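Local atomic coordinates of cytosol aminopeptidase (Staphylococcus aureus subsp. aureus, PDB entry 3KZW), a protein that catalyses the removal of amino-terminal residues, leucine among them, from peptides, probably with the help of bound divalent metal ions such as manganese. Residues L40-P45 with Y93-V98; Q154-T159 with I196-N201; G290-K295 with E342-P347; K346-F351 with E360-D365. All blocks are in the same frame, centred on the assembly; numbering follows the deposited sequence.

In the fold
Contacts 1 and 2 are in series along the chain, with centres about 23 Å apart. Contact 1 pairs two strands inside the N-terminal domain; its chemistry is backbone bonding and aliphatic packing. Contact 2 is also buried but joins two helices, and relies on amide and carboxylate groups with one small apolar patch. Contacts 3 and 4 lie across the chain's centre from contact 1, with centres about 57 and 60 Å from that of contact 1. They touch each other and share Lys346 and Pro347. Contact 3 joins two catalytic-domain loops; contact 4 adds a short antiparallel strand pairing to loop and turn. Both are buried partly by the third subunit, which also bonds their polar groups.

Contact 1: L40-P45 with Y93-V98; sequences LIIGIP and YRLITV
Leu40 and Leu95 both hold CG opposite the backbone N, with chi1 at -172° and 179°. This brings their methyls together on the sheet face they share with Ile42 and Thr97. Leu40 CD2 lies 3.9 Å from Leu95 CD1. That same CD1 also meets Ile42 CD1 at 3.6 Å, so one leucine methyl serves two residues of strand 40-45. Further on, Ile44 CG1 rests against the methyl of Thr97, 3.5 Å from its CG2. On the other face Ile41 and Ile96 stand side by side and point the same way, Ile41 CG1 being 4.1 Å from Ile96 CB. Helix 108-124 covers that pair with Ile122. The backbones run parallel and are laced by bonds in both directions. Ile96 N gives to Leu40 O at 2.7 Å, and Ile42 N gives to Ile96 O at 3.0 Å. Ile44 N closes on Val98 O at 2.9 Å. The bond from Val98 N to Ile42 O is weak at 3.3 Å. Arg94 gives its carbonyl to Leu40 N, while its guanidinium makes a salt bridge with Glu125. Strand 129-133 flanks the pair on the 39-45 side and strand 81-88 on the 91-101 side. This is the buried parallel core of a mixed sheet, as in the alpha/beta N-terminal domain of leucine aminopeptidases.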
loop_
_atom_site.group_PDB
_atom_site.type_symbol
_atom_site.label_atom_id
_atom_site.label_comp_id
_atom_site.label_asym_id
_atom_site.label_seq_id
_atom_site.Cartn_x
_atom_site.Cartn_y
_atom_site.Cartn_z
ATOM N N LEU A 40 52.987 -24.716 -2.018
ATOM C CA LEU A 40 52.901 -25.179 -3.398
ATOM C C LEU A 40 51.461 -25.169 -3.912
ATOM O O LEU A 40 50.559 -25.668 -3.240
ATOM C CB LEU A 40 53.464 -26.598 -3.478
ATOM C CG LEU A 40 53.674 -27.254 -4.839
ATOM C CD1 LEU A 40 54.880 -26.648 -5.524
ATOM C CD2 LEU A 40 53.863 -28.748 -4.667
ATOM N N ILE A 41 51.255 -24.606 -5.104
ATOM C CA ILE A 41 49.921 -24.544 -5.718
ATOM C C ILE A 41 49.858 -25.342 -7.024
ATOM O O ILE A 41 50.641 -25.102 -7.948
ATOM C CB ILE A 41 49.458 -23.085 -5.982
ATOM C CG1 ILE A 41 49.497 -22.252 -4.696
ATOM C CG2 ILE A 41 48.052 -23.071 -6.590
ATOM C CD1 ILE A 41 49.450 -20.754 -4.925
ATOM N N ILE A 42 48.918 -26.285 -7.084
ATOM C CA ILE A 42 48.695 -27.113 -8.272
ATOM C C ILE A 42 47.209 -27.158 -8.621
ATOM O O ILE A 42 46.363 -27.282 -7.738
ATOM C CB ILE A 42 49.207 -28.563 -8.066
ATOM C CG1 ILE A 42 50.674 -28.567 -7.615
ATOM C CG2 ILE A 42 49.026 -29.393 -9.344
ATOM C CD1 ILE A 42 51.213 -29.933 -7.230
ATOM N N GLY A 43 46.900 -27.047 -9.910
ATOM C CA GLY A 43 45.534 -27.224 -10.398
ATOM C C GLY A 43 45.256 -28.686 -10.690
ATOM O O GLY A 43 46.087 -29.374 -11.287
ATOM N N ILE A 44 44.086 -29.163 -10.275
ATOM C CA ILE A 44 43.735 -30.575 -10.426
ATOM C C ILE A 44 42.514 -30.776 -11.330
ATOM O O ILE A 44 41.413 -30.326 -11.002
ATOM C CB ILE A 44 43.525 -31.273 -9.046
ATOM C CG1 ILE A 44 44.788 -31.175 -8.169
ATOM C CG2 ILE A 44 43.080 -32.731 -9.222
ATOM C CD1 ILE A 44 46.055 -31.802 -8.756
ATOM N N PRO A 45 42.714 -31.453 -12.478
ATOM C CA PRO A 45 41.634 -31.781 -13.406
ATOM C C PRO A 45 40.969 -33.116 -13.080
ATOM O O PRO A 45 41.452 -33.854 -12.217
ATOM C CB PRO A 45 42.360 -31.876 -14.745
ATOM C CG PRO A 45 43.714 -32.372 -14.389
ATOM C CD PRO A 45 44.029 -31.865 -13.004
ATOM N N TYR A 93 55.820 -29.887 2.369
ATOM C CA TYR A 93 55.236 -28.693 1.771
ATOM C C TYR A 93 53.754 -28.570 2.100
ATOM O O TYR A 93 53.068 -29.570 2.326
ATOM C CB TYR A 93 55.423 -28.716 0.249
ATOM C CG TYR A 93 56.811 -28.330 -0.219
ATOM C CD1 TYR A 93 57.854 -29.255 -0.215
ATOM C CD2 TYR A 93 57.078 -27.039 -0.673
ATOM C CE1 TYR A 93 59.130 -28.901 -0.646
ATOM C CE2 TYR A 93 58.352 -26.675 -1.105
ATOM C CZ TYR A 93 59.372 -27.613 -1.089
ATOM O OH TYR A 93 60.635 -27.268 -1.514
ATOM N N ARG A 94 53.272 -27.332 2.132
ATOM C CA ARG A 94 51.844 -27.065 2.186
ATOM C C ARG A 94 51.327 -27.043 0.754
ATOM O O ARG A 94 51.636 -26.128 -0.009
ATOM C CB ARG A 94 51.564 -25.730 2.885
ATOM C CG ARG A 94 50.087 -25.439 3.108
ATOM C CD ARG A 94 49.870 -24.036 3.641
ATOM N NE ARG A 94 48.455 -23.763 3.870
ATOM C CZ ARG A 94 47.969 -22.621 4.348
ATOM N NH1 ARG A 94 48.780 -21.618 4.658
ATOM N NH2 ARG A 94 46.662 -22.482 4.513
ATOM N N LEU A 95 50.559 -28.064 0.389
ATOM C CA LEU A 95 49.993 -28.154 -0.951
ATOM C C LEU A 95 48.610 -27.519 -1.011
ATOM O O LEU A 95 47.739 -27.844 -0.206
ATOM C CB LEU A 95 49.937 -29.612 -1.418
ATOM C CG LEU A 95 49.357 -29.919 -2.805
ATOM C CD1 LEU A 95 50.111 -29.181 -3.898
ATOM C CD2 LEU A 95 49.358 -31.416 -3.069
ATOM N N ILE A 96 48.428 -26.610 -1.966
ATOM C CA ILE A 96 47.137 -25.977 -2.208
ATOM C C ILE A 96 46.612 -26.392 -3.579
ATOM O O ILE A 96 47.247 -26.151 -4.609
ATOM C CB ILE A 96 47.208 -24.438 -2.081
ATOM C CG1 ILE A 96 47.625 -24.046 -0.659
ATOM C CG2 ILE A 96 45.857 -23.802 -2.433
ATOM C CD1 ILE A 96 48.071 -22.610 -0.512
ATOM N N THR A 97 45.444 -27.024 -3.568
ATOM C CA THR A 97 44.829 -27.581 -4.760
ATOM C C THR A 97 43.553 -26.825 -5.108
ATOM O O THR A 97 42.726 -26.556 -4.236
ATOM C CB THR A 97 44.550 -29.090 -4.551
ATOM O OG1 THR A 97 45.712 -29.838 -4.926
ATOM C CG2 THR A 97 43.355 -29.574 -5.366
ATOM N N VAL A 98 43.416 -26.465 -6.384
ATOM C CA VAL A 98 42.162 -25.925 -6.907
ATOM C C VAL A 98 41.670 -26.793 -8.069
ATOM O O VAL A 98 42.424 -27.093 -8.994
ATOM C CB VAL A 98 42.278 -24.417 -7.299
ATOM C CG1 VAL A 98 43.365 -24.185 -8.345
ATOM C CG2 VAL A 98 40.937 -23.863 -7.770
#

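Contact 2: Q154-T159 with I196-N201; sequences QSERAT and IGQSIN
Glu156 and Asn201 join the last part of helix 144-157 to helix 188-208, in a buried helix-to-helix contact. Helix 188-208 is consistent with the helix that links the two domains in this family. Gly197 has no side chain, and its CA lies 5.2 Å from Arg157 CA. The CB of Glu156 packs on this bare spot, 3.9 Å from Gly197 C. One turn later Asn201 ND2 donates to Glu156 O at 2.9 Å. The bond is nearly straight at 171°. The oxygen lies in the amide plane of Asn201, but the donor sits well above the carbonyl plane. The chain of Glu156 bends at chi2 (-73°), which lays its carboxylate over Gln198. Carboxylate and amide stand almost perpendicular, 83° apart, and the bond from Gln198 NE2 to Glu156 OE2 is weak at 3.3 Å. Stronger partners hold these groups: Ala24 N for Glu156 and Arg322 for Gln198. Arg157 adds the apolar part, with CD 3.8 Å from Ile200 CD1. Its guanidinium is held edge-on by Gln154 OE1, which takes NE at 3.1 Å and NH2 at 3.3 Å. Arg157 also packs on Leu112 of helix 108-124. Ile200 reaches Ile505 and Pro506 of helix 505-512, and Ser199 lies against Glu318 and Ala319 of helix 308-322.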
loop_
_atom_site.group_PDB
_atom_site.type_symbol
_atom_site.label_atom_id
_atom_site.label_comp_id
_atom_site.label_asym_id
_atom_site.label_seq_id
_atom_site.Cartn_x
_atom_site.Cartn_y
_atom_site.Cartn_z
ATOM N N GLN A 154 41.672 -11.761 -12.146
ATOM C CA GLN A 154 41.200 -12.260 -10.855
ATOM C C GLN A 154 42.164 -11.993 -9.701
ATOM O O GLN A 154 41.746 -11.941 -8.546
ATOM C CB GLN A 154 40.861 -13.754 -10.931
ATOM C CG GLN A 154 39.721 -14.112 -11.883
ATOM C CD GLN A 154 38.408 -13.447 -11.523
ATOM O OE1 GLN A 154 38.224 -12.249 -11.736
ATOM N NE2 GLN A 154 37.476 -14.230 -10.993
ATOM N N SER A 155 43.446 -11.814 -10.013
ATOM C CA SER A 155 44.447 -11.493 -8.994
ATOM C C SER A 155 44.164 -10.141 -8.337
ATOM O O SER A 155 44.610 -9.880 -7.220
ATOM C CB SER A 155 45.861 -11.523 -9.584
ATOM O OG SER A 155 46.077 -10.432 -10.461
ATOM N N GLU A 156 43.415 -9.294 -9.040
ATOM C CA GLU A 156 43.025 -7.983 -8.529
ATOM C C GLU A 156 41.531 -7.909 -8.225
ATOM O O GLU A 156 41.134 -7.402 -7.175
ATOM C CB GLU A 156 43.413 -6.879 -9.518
ATOM C CG GLU A 156 44.916 -6.687 -9.704
ATOM C CD GLU A 156 45.593 -6.019 -8.510
ATOM O OE1 GLU A 156 44.895 -5.379 -7.690
ATOM O OE2 GLU A 156 46.833 -6.130 -8.397
ATOM N N ARG A 157 40.712 -8.423 -9.141
ATOM C CA ARG A 157 39.257 -8.304 -9.036
ATOM C C ARG A 157 38.654 -9.145 -7.908
ATOM O O ARG A 157 37.787 -8.665 -7.172
ATOM C CB ARG A 157 38.575 -8.620 -10.371
ATOM C CG ARG A 157 37.073 -8.353 -10.352
ATOM C CD ARG A 157 36.431 -8.386 -11.720
ATOM N NE ARG A 157 36.493 -9.709 -12.330
ATOM C CZ ARG A 157 35.621 -10.166 -13.226
ATOM N NH1 ARG A 157 34.592 -9.412 -13.615
ATOM N NH2 ARG A 157 35.775 -11.387 -13.731
ATOM N N ALA A 158 39.112 -10.388 -7.776
ATOM C CA ALA A 158 38.566 -11.310 -6.779
ATOM C C ALA A 158 39.001 -10.965 -5.356
ATOM O O ALA A 158 38.303 -11.289 -4.394
ATOM C CB ALA A 158 38.951 -12.740 -7.114
ATOM N N THR A 159 40.148 -10.301 -5.236
ATOM C CA THR A 159 40.742 -9.991 -3.935
ATOM C C THR A 159 40.433 -8.568 -3.467
ATOM O O THR A 159 40.989 -8.100 -2.472
ATOM C CB THR A 159 42.266 -10.186 -3.967
ATOM O OG1 THR A 159 42.837 -9.314 -4.950
ATOM C CG2 THR A 159 42.616 -11.626 -4.306
ATOM N N ILE A 196 43.678 -4.450 -16.292
ATOM C CA ILE A 196 42.225 -4.481 -16.492
ATOM C C ILE A 196 41.515 -4.619 -15.141
ATOM O O ILE A 196 40.560 -3.892 -14.856
ATOM C CB ILE A 196 41.793 -5.612 -17.472
ATOM C CG1 ILE A 196 42.243 -5.279 -18.899
ATOM C CG2 ILE A 196 40.280 -5.833 -17.429
ATOM C CD1 ILE A 196 42.094 -6.418 -19.895
ATOM N N GLY A 197 42.003 -5.545 -14.318
ATOM C CA GLY A 197 41.467 -5.777 -12.979
ATOM C C GLY A 197 41.556 -4.555 -12.085
ATOM O O GLY A 197 40.621 -4.258 -11.334
ATOM N N GLN A 198 42.679 -3.844 -12.167
ATOM C CA GLN A 198 42.877 -2.606 -11.405
ATOM C C GLN A 198 41.993 -1.464 -11.906
ATOM O O GLN A 198 41.639 -0.568 -11.139
ATOM C CB GLN A 198 44.347 -2.187 -11.422
ATOM C CG GLN A 198 45.218 -2.995 -10.482
ATOM C CD GLN A 198 46.657 -2.520 -10.439
ATOM O OE1 GLN A 198 47.046 -1.593 -11.153
ATOM N NE2 GLN A 198 47.461 -3.159 -9.595
ATOM N N SER A 199 41.640 -1.506 -13.190
ATOM C CA SER A 199 40.709 -0.542 -13.772
ATOM C C SER A 199 39.291 -0.779 -13.265
ATOM O O SER A 199 38.542 0.174 -13.035
ATOM C CB SER A 199 40.743 -0.611 -15.298
ATOM O OG SER A 199 42.032 -0.297 -15.787
ATOM N N ILE A 200 38.933 -2.052 -13.096
ATOM C CA ILE A 200 37.638 -2.443 -12.535
ATOM C C ILE A 200 37.543 -2.000 -11.076
ATOM O O ILE A 200 36.516 -1.468 -10.645
ATOM C CB ILE A 200 37.391 -3.970 -12.672
ATOM C CG1 ILE A 200 37.240 -4.349 -14.153
ATOM C CG2 ILE A 200 36.154 -4.400 -11.883
ATOM C CD1 ILE A 200 37.342 -5.833 -14.441
ATOM N N ASN A 201 38.629 -2.200 -10.335
ATOM C CA ASN A 201 38.704 -1.800 -8.932
ATOM C C ASN A 201 38.681 -0.288 -8.736
ATOM O O ASN A 201 38.192 0.199 -7.717
ATOM C CB ASN A 201 39.935 -2.415 -8.260
ATOM C CG ASN A 201 39.817 -3.922 -8.086
ATOM O OD1 ASN A 201 38.771 -4.515 -8.354
ATOM N ND2 ASN A 201 40.894 -4.548 -7.628
#

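Contact 3: G290-K295 with E342-P347; sequences GGYSIK and EASMKP. With PO4 (phosphate ion), chain T.
Tyr292 and Ser344 meet where two loops of the catalytic domain come together beside a subunit junction. A phosphate ion, probably from the crystallisation liquor, marks the junction. Its O3 accepts from Glu342 N at 2.9 Å. The phosphate also accepts hydrogen bonds from Glu342 N of the third and of the fourth subunit, consistent with a threefold arrangement. Tyr292 follows the two glycines of a type II' turn that runs from Gly290 to Ser293. Its ring extends along segment 342-347 and presents an edge to it. Ser344 OG approaches CE2 of Tyr292 at 3.0 Å, near the ring plane. Ser344 OG stands between its own backbone N and carbonyl carbon (chi1 54°), which turns it to the ring. Met345 O comes to the same edge, 3.5 Å from Tyr292 CD2. At the base of the side chain the contact is apolar, with Tyr292 CB 4.4 Å from Pro347 CD. Ser293, at the centre of an inverse gamma turn, sets OG 3.9 Å from Pro347 CG. Ser344 OG, besides meeting the ring, is bonded to Asn341 N. The two loops therefore meet through ring carbons, oxygens at the ring edge and proline. Bonds at Tyr292 OH tie the ring to Asn341 O, just ahead of Glu342 in the same loop, and to Ile340 N of the third subunit. The three amides round the phosphate suggest a junction suited to an anion, although the carboxylate of Glu342 nearby would probably work against this.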
loop_
_atom_site.group_PDB
_atom_site.type_symbol
_atom_site.label_atom_id
_atom_site.label_comp_id
_atom_site.label_asym_id
_atom_site.label_seq_id
_atom_site.Cartn_x
_atom_site.Cartn_y
_atom_site.Cartn_z
ATOM N N GLY A 290 15.510 10.834 -5.588
ATOM C CA GLY A 290 14.308 10.803 -6.404
ATOM C C GLY A 290 13.737 12.187 -6.624
ATOM O O GLY A 290 12.850 12.373 -7.457
ATOM N N GLY A 291 14.255 13.164 -5.883
ATOM C CA GLY A 291 13.725 14.523 -5.907
ATOM C C GLY A 291 12.360 14.561 -5.251
ATOM O O GLY A 291 12.083 13.774 -4.345
ATOM N N TYR A 292 11.498 15.464 -5.709
ATOM C CA TYR A 292 10.141 15.564 -5.172
ATOM C C TYR A 292 9.306 14.312 -5.432
ATOM O O TYR A 292 8.357 14.033 -4.700
ATOM C CB TYR A 292 9.434 16.830 -5.669
ATOM C CG TYR A 292 9.690 18.035 -4.788
ATOM C CD1 TYR A 292 8.954 18.236 -3.620
ATOM C CD2 TYR A 292 10.674 18.966 -5.114
ATOM C CE1 TYR A 292 9.185 19.338 -2.800
ATOM C CE2 TYR A 292 10.911 20.074 -4.301
ATOM C CZ TYR A 292 10.163 20.252 -3.147
ATOM O OH TYR A 292 10.395 21.344 -2.338
ATOM N N SER A 293 9.669 13.556 -6.466
ATOM C CA SER A 293 9.149 12.204 -6.651
ATOM C C SER A 293 9.993 11.250 -5.795
ATOM O O SER A 293 10.718 10.386 -6.308
ATOM C CB SER A 293 9.183 11.811 -8.127
ATOM O OG SER A 293 8.522 12.777 -8.924
ATOM N N ILE A 294 9.876 11.431 -4.481
ATOM C CA ILE A 294 10.747 10.806 -3.488
ATOM C C ILE A 294 10.658 9.273 -3.470
ATOM O O ILE A 294 9.583 8.699 -3.670
ATOM C CB ILE A 294 10.490 11.420 -2.071
ATOM C CG1 ILE A 294 11.591 11.019 -1.080
ATOM C CG2 ILE A 294 9.079 11.081 -1.557
ATOM C CD1 ILE A 294 11.670 11.889 0.155
ATOM N N LYS A 295 11.802 8.629 -3.249
ATOM C CA LYS A 295 11.883 7.176 -3.119
ATOM C C LYS A 295 11.386 6.711 -1.750
ATOM O O LYS A 295 11.335 7.494 -0.798
ATOM C CB LYS A 295 13.324 6.711 -3.318
ATOM C CG LYS A 295 13.822 6.775 -4.745
ATOM C CD LYS A 295 15.338 6.754 -4.771
ATOM C CE LYS A 295 15.869 6.016 -5.993
ATOM N NZ LYS A 295 15.642 6.744 -7.262
ATOM N N GLU A 342 14.174 24.118 -1.559
ATOM C CA GLU A 342 13.233 25.200 -1.872
ATOM C C GLU A 342 13.067 25.496 -3.366
ATOM O O GLU A 342 12.064 26.088 -3.769
ATOM C CB GLU A 342 13.624 26.487 -1.128
ATOM C CG GLU A 342 14.956 27.100 -1.557
ATOM C CD GLU A 342 15.284 28.391 -0.824
ATOM O OE1 GLU A 342 16.042 29.211 -1.383
ATOM O OE2 GLU A 342 14.787 28.593 0.305
ATOM N N ALA A 343 14.040 25.086 -4.177
ATOM C CA ALA A 343 14.045 25.434 -5.597
ATOM C C ALA A 343 14.416 24.277 -6.534
ATOM O O ALA A 343 14.770 24.508 -7.693
ATOM C CB ALA A 343 14.951 26.645 -5.839
ATOM N N SER A 344 14.321 23.043 -6.043
ATOM C CA SER A 344 14.634 21.863 -6.861
ATOM C C SER A 344 13.538 21.580 -7.893
ATOM O O SER A 344 12.431 22.126 -7.799
ATOM C CB SER A 344 14.890 20.633 -5.985
ATOM O OG SER A 344 13.817 20.399 -5.099
ATOM N N MET A 345 13.852 20.738 -8.878
ATOM C CA MET A 345 12.909 20.427 -9.957
ATOM C C MET A 345 11.652 19.708 -9.459
ATOM O O MET A 345 11.699 18.951 -8.487
ATOM C CB MET A 345 13.587 19.646 -11.094
ATOM C CG MET A 345 14.113 18.263 -10.729
ATOM S SD MET A 345 14.625 17.329 -12.192
ATOM C CE MET A 345 15.212 15.811 -11.449
ATOM N N LYS A 346 10.533 19.973 -10.129
ATOM C CA LYS A 346 9.224 19.454 -9.734
ATOM C C LYS A 346 8.518 18.893 -10.962
ATOM O O LYS A 346 8.793 19.333 -12.080
ATOM C CB LYS A 346 8.349 20.567 -9.135
ATOM C CG LYS A 346 9.100 21.632 -8.345
ATOM C CD LYS A 346 8.230 22.844 -8.024
ATOM C CE LYS A 346 7.979 23.743 -9.228
ATOM N NZ LYS A 346 9.204 24.447 -9.690
ATOM N N PRO A 347 7.603 17.923 -10.766
ATOM C CA PRO A 347 6.720 17.517 -11.859
ATOM C C PRO A 347 5.938 18.710 -12.408
ATOM O O PRO A 347 5.440 19.519 -11.629
ATOM C CB PRO A 347 5.773 16.529 -11.182
ATOM C CG PRO A 347 6.589 15.935 -10.098
ATOM C CD PRO A 347 7.458 17.044 -9.589
HETATM P P PO4 T . 17.119 24.818 1.519
HETATM O O1 PO4 T . 18.061 23.703 1.155
HETATM O O2 PO4 T . 17.862 26.131 1.533
HETATM O O3 PO4 T . 16.007 24.862 0.507
HETATM O O4 PO4 T . 16.527 24.543 2.874
#

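Contact 4: K346-F351 with E360-D365; sequences KPDDVF and EVMNTD
Glu360 pairs with Val350 as an antiparallel, non-hydrogen-bonded couple. Its extended chain carries the carboxylate toward Asp348, and a water joins the two residues. The water oxygen donates to Asp348 O at 2.6 Å and to Glu360 OE2 at 3.0 Å. The acids themselves stay apart, Asp348 OD1 being 4.4 Å from Glu360 OE2. The like charges probably repel, but donors on both sides would offset this: Ser447 at Glu360 OE1, and Thr302 N and Lys304 N of the third subunit at Asp348. Val361 makes two backbone bonds. Its N gives to Asp349 O at 2.8 Å, and its O accepts from Asp348 N at 2.7 Å. They clasp the type II turn Lys346-Asp349, in which Asp349 also forms a salt bridge with Lys346 NZ. CG2 of Val361 meets the edge of the Phe351 ring, 3.9 Å from CD2. Met362 bends at chi2 and chi3 (-55° and -75°) and so curls its sulfur back to Asp348, with SD 3.5 Å from OD1. Its carbonyl oxygen touches Pro347 CB. Asn363 forms an Asx turn, with OD1 accepting from Asp365 N. Thr364 sets CG2 against Pro347 CD at 3.9 Å, the two side chains crossing at about a right angle, while its OG1 is bonded to Gly290 O. Asp365 makes a salt bridge with Lys295. Strand 358-360 lies between strands 350-352 and 452-453 in a small sheet, and the loop after it runs on to helix 368-380.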
loop_
_atom_site.group_PDB
_atom_site.type_symbol
_atom_site.label_atom_id
_atom_site.label_comp_id
_atom_site.label_asym_id
_atom_site.label_seq_id
_atom_site.Cartn_x
_atom_site.Cartn_y
_atom_site.Cartn_z
ATOM N N LYS A 346 10.533 19.973 -10.129
ATOM C CA LYS A 346 9.224 19.454 -9.734
ATOM C C LYS A 346 8.518 18.893 -10.962
ATOM O O LYS A 346 8.793 19.333 -12.080
ATOM C CB LYS A 346 8.349 20.567 -9.135
ATOM C CG LYS A 346 9.100 21.632 -8.345
ATOM C CD LYS A 346 8.230 22.844 -8.024
ATOM C CE LYS A 346 7.979 23.743 -9.228
ATOM N NZ LYS A 346 9.204 24.447 -9.690
ATOM N N PRO A 347 7.603 17.923 -10.766
ATOM C CA PRO A 347 6.720 17.517 -11.859
ATOM C C PRO A 347 5.938 18.710 -12.408
ATOM O O PRO A 347 5.440 19.519 -11.629
ATOM C CB PRO A 347 5.773 16.529 -11.182
ATOM C CG PRO A 347 6.589 15.935 -10.098
ATOM C CD PRO A 347 7.458 17.044 -9.589
ATOM N N ASP A 348 5.848 18.806 -13.736
ATOM C CA ASP A 348 5.223 19.934 -14.463
ATOM C C ASP A 348 6.226 20.987 -14.947
ATOM O O ASP A 348 5.900 21.799 -15.817
ATOM C CB ASP A 348 4.100 20.617 -13.667
ATOM C CG ASP A 348 2.880 19.737 -13.491
ATOM O OD1 ASP A 348 2.679 18.794 -14.287
ATOM O OD2 ASP A 348 2.113 19.997 -12.545
ATOM N N ASP A 349 7.430 20.978 -14.377
ATOM C CA ASP A 349 8.499 21.881 -14.803
ATOM C C ASP A 349 8.879 21.656 -16.265
ATOM O O ASP A 349 8.954 20.516 -16.729
ATOM C CB ASP A 349 9.740 21.702 -13.926
ATOM C CG ASP A 349 9.682 22.507 -12.634
ATOM O OD1 ASP A 349 8.716 23.273 -12.430
ATOM O OD2 ASP A 349 10.622 22.378 -11.818
ATOM N N VAL A 350 9.113 22.752 -16.984
ATOM C CA VAL A 350 9.575 22.688 -18.368
ATOM C C VAL A 350 10.948 23.345 -18.483
ATOM O O VAL A 350 11.132 24.486 -18.064
ATOM C CB VAL A 350 8.563 23.337 -19.357
ATOM C CG1 VAL A 350 9.096 23.313 -20.779
ATOM C CG2 VAL A 350 7.222 22.621 -19.296
ATOM N N PHE A 351 11.906 22.608 -19.041
ATOM C CA PHE A 351 13.272 23.097 -19.215
ATOM C C PHE A 351 13.725 23.038 -20.673
ATOM O O PHE A 351 13.161 22.294 -21.482
ATOM C CB PHE A 351 14.243 22.295 -18.343
ATOM C CG PHE A 351 13.902 22.315 -16.882
ATOM C CD1 PHE A 351 14.163 23.446 -16.110
ATOM C CD2 PHE A 351 13.321 21.205 -16.276
ATOM C CE1 PHE A 351 13.847 23.474 -14.756
ATOM C CE2 PHE A 351 13.002 21.219 -14.919
ATOM C CZ PHE A 351 13.264 22.357 -14.159
ATOM N N GLU A 360 9.296 18.583 -20.720
ATOM C CA GLU A 360 8.431 18.599 -19.546
ATOM C C GLU A 360 8.823 17.454 -18.621
ATOM O O GLU A 360 8.873 16.296 -19.041
ATOM C CB GLU A 360 6.958 18.479 -19.949
ATOM C CG GLU A 360 5.979 18.549 -18.774
ATOM C CD GLU A 360 4.533 18.266 -19.169
ATOM O OE1 GLU A 360 4.299 17.447 -20.085
ATOM O OE2 GLU A 360 3.623 18.865 -18.553
ATOM N N VAL A 361 9.113 17.786 -17.367
ATOM C CA VAL A 361 9.472 16.787 -16.370
ATOM C C VAL A 361 8.224 16.384 -15.596
ATOM O O VAL A 361 7.633 17.204 -14.898
ATOM C CB VAL A 361 10.570 17.304 -15.406
ATOM C CG1 VAL A 361 10.844 16.294 -14.299
ATOM C CG2 VAL A 361 11.854 17.610 -16.170
ATOM N N MET A 362 7.820 15.123 -15.736
ATOM C CA MET A 362 6.646 14.605 -15.029
ATOM C C MET A 362 7.010 13.688 -13.861
ATOM O O MET A 362 6.163 13.374 -13.021
ATOM C CB MET A 362 5.705 13.890 -16.000
ATOM C CG MET A 362 5.005 14.819 -16.988
ATOM S SD MET A 362 4.075 16.172 -16.220
ATOM C CE MET A 362 2.636 15.299 -15.592
ATOM N N ASN A 363 8.274 13.269 -13.817
ATOM C CA ASN A 363 8.791 12.402 -12.766
ATOM C C ASN A 363 10.255 12.749 -12.513
ATOM O O ASN A 363 11.109 12.542 -13.379
ATOM C CB ASN A 363 8.629 10.934 -13.179
ATOM C CG ASN A 363 9.073 9.946 -12.101
ATOM O OD1 ASN A 363 9.547 10.322 -11.030
ATOM N ND2 ASN A 363 8.916 8.662 -12.397
ATOM N N THR A 364 10.537 13.287 -11.330
ATOM C CA THR A 364 11.895 13.721 -10.983
ATOM C C THR A 364 12.831 12.549 -10.672
ATOM O O THR A 364 14.048 12.726 -10.592
ATOM C CB THR A 364 11.906 14.729 -9.806
ATOM O OG1 THR A 364 11.318 14.127 -8.647
ATOM C CG2 THR A 364 11.139 16.000 -10.168
ATOM N N ASP A 365 12.262 11.358 -10.501
ATOM C CA ASP A 365 13.049 10.148 -10.286
ATOM C C ASP A 365 13.546 9.571 -11.618
ATOM O O ASP A 365 14.376 8.658 -11.644
ATOM C CB ASP A 365 12.243 9.109 -9.496
ATOM C CG ASP A 365 13.120 8.026 -8.875
ATOM O OD1 ASP A 365 14.366 8.164 -8.886
ATOM O OD2 ASP A 365 12.556 7.029 -8.371
HETATM O O HOH W 1 3.829 21.610 -17.388
#